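Local coordinates for protein receptor-type adenylate cyclase GRESAG 4.1 (Trypanosoma brucei, PDB 1FX2) that converts ATP to 3',5'-cyclic AMP and diphosphate through its class III cyclase catalytic domain, the part of this membrane receptor-type enzyme described here, at residues K7-V13 with G141-I145. Numbering follows the deposited sequence.
Sequences KEPTDPV and GLCDI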
# COMPACT_ATOMS: atom_id res chain seq x y z
N LYS A 7 14.90 -22.33 4.92
CA LYS A 7 15.71 -23.12 3.97
C LYS A 7 14.97 -23.69 2.79
O LYS A 7 15.59 -24.20 1.87
CB LYS A 7 16.32 -24.33 4.70
CG LYS A 7 17.11 -23.98 5.90
CD LYS A 7 17.36 -25.32 6.69
CE LYS A 7 17.96 -24.91 7.96
NZ LYS A 7 16.84 -24.36 8.79
N GLU A 8 13.64 -23.65 2.83
CA GLU A 8 12.86 -24.28 1.73
C GLU A 8 12.64 -23.24 0.65
O GLU A 8 11.96 -22.23 0.88
CB GLU A 8 11.56 -24.78 2.33
CG GLU A 8 10.52 -25.23 1.24
CD GLU A 8 11.11 -26.16 0.16
OE1 GLU A 8 11.86 -27.09 0.51
OE2 GLU A 8 10.84 -25.88 -1.01
N PRO A 9 13.16 -23.43 -0.58
CA PRO A 9 13.02 -22.44 -1.65
C PRO A 9 11.61 -22.05 -2.04
O PRO A 9 11.40 -20.95 -2.55
CB PRO A 9 13.84 -23.02 -2.83
CG PRO A 9 13.97 -24.41 -2.51
CD PRO A 9 13.98 -24.63 -1.01
N THR A 10 10.67 -23.00 -1.85
CA THR A 10 9.31 -22.69 -2.28
C THR A 10 8.48 -22.01 -1.23
O THR A 10 7.30 -21.74 -1.47
CB THR A 10 8.59 -23.97 -2.76
OG1 THR A 10 8.46 -24.87 -1.67
CG2 THR A 10 9.40 -24.65 -3.88
N ASP A 11 9.09 -21.75 -0.05
CA ASP A 11 8.38 -21.04 1.01
C ASP A 11 8.92 -19.60 1.04
O ASP A 11 10.12 -19.36 1.04
CB ASP A 11 8.57 -21.63 2.38
CG ASP A 11 7.97 -23.00 2.52
OD1 ASP A 11 6.93 -23.23 1.84
OD2 ASP A 11 8.42 -23.73 3.43
N PRO A 12 8.01 -18.61 0.96
CA PRO A 12 8.49 -17.20 0.98
C PRO A 12 9.24 -16.94 2.32
O PRO A 12 8.91 -17.54 3.38
CB PRO A 12 7.21 -16.39 0.98
CG PRO A 12 6.19 -17.35 0.14
CD PRO A 12 6.56 -18.71 0.80
N VAL A 13 10.24 -16.09 2.21
CA VAL A 13 11.09 -15.69 3.33
C VAL A 13 10.70 -14.25 3.67
O VAL A 13 10.50 -13.44 2.82
CB VAL A 13 12.57 -15.70 2.94
CG1 VAL A 13 13.39 -15.32 4.15
CG2 VAL A 13 13.01 -17.16 2.47
N GLY A 141 9.03 -12.61 0.38
CA GLY A 141 9.01 -13.12 -1.02
C GLY A 141 9.90 -14.33 -1.16
O GLY A 141 10.64 -14.69 -0.30
N LEU A 142 9.81 -14.95 -2.37
CA LEU A 142 10.66 -16.08 -2.66
C LEU A 142 12.10 -15.63 -2.82
O LEU A 142 12.35 -14.57 -3.37
CB LEU A 142 10.15 -16.78 -3.95
CG LEU A 142 8.80 -17.44 -3.77
CD1 LEU A 142 8.25 -17.83 -5.12
CD2 LEU A 142 8.77 -18.61 -2.84
N CYS A 143 13.04 -16.39 -2.25
CA CYS A 143 14.43 -16.03 -2.29
C CYS A 143 15.27 -17.13 -2.90
O CYS A 143 14.85 -18.29 -2.95
CB CYS A 143 15.00 -15.88 -0.89
SG CYS A 143 14.39 -14.45 0.00
N ASP A 144 16.43 -16.73 -3.37
CA ASP A 144 17.49 -17.67 -3.82
C ASP A 144 18.28 -17.86 -2.52
O ASP A 144 18.86 -16.92 -1.93
CB ASP A 144 18.29 -16.98 -4.93
CG ASP A 144 19.65 -17.63 -5.18
OD1 ASP A 144 19.98 -18.64 -4.55
OD2 ASP A 144 20.37 -17.09 -6.05
N ILE A 145 18.16 -19.06 -1.96
CA ILE A 145 18.73 -19.43 -0.71
C ILE A 145 20.02 -20.23 -0.92
O ILE A 145 19.99 -21.19 -1.69
CB ILE A 145 17.74 -20.29 0.05
CG1 ILE A 145 16.37 -19.58 0.16
CG2 ILE A 145 18.33 -20.63 1.39
CD1 ILE A 145 15.27 -20.33 1.11
O HOH W 1 12.03 -18.74 -0.83
O HOH W 2 12.87 -19.60 -4.61
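Val13 and Gly141 face each other as an antiparallel hydrogen-bonded pair: Val13 N donates to Gly141 O at 2.9 Å, nearly straight (170°), and Gly141 N returns a bond to Val13 O. This is the tight end of the contact. Beta-branched Val13, buried here, suits an extended strand; with CG1 anti to the backbone N (chi1 -178°), CG2 is placed against the small Cys143, whose SG lies 3.7 Å from Val13 CB. Val13 CG2 also lies 4.1 Å from Ile145 CD1. The apolar CG1-CD1 arm of Ile145 points across the contact and ends 3.8 Å from Lys7 C and from Glu8 O. Gly141 is almost fully extended, a conformation glycine adopts easily because it has no CB.

On the solvent side two waters bridge the backbones. One donates to Pro9 O and Asp11 O and accepts from Cys143 N; the other links Pro9 O with Cys143 O. Pro9 fits the second position of the type I turn from Glu8 to Asp11, its ring fixing phi at -58°. Glu8 OE2 braces the turn, accepting from Thr10 OG1 and Thr10 N. Leu142 CD2 lies 3.5 Å from Pro9 O, alongside the Pro12 ring.

The contact sits where main-sheet strands 13-20 and 134-141 meet and the chain continues into the small antiparallel sheet of 144-147 and 154-157; Cys143 packs on helix 159-169.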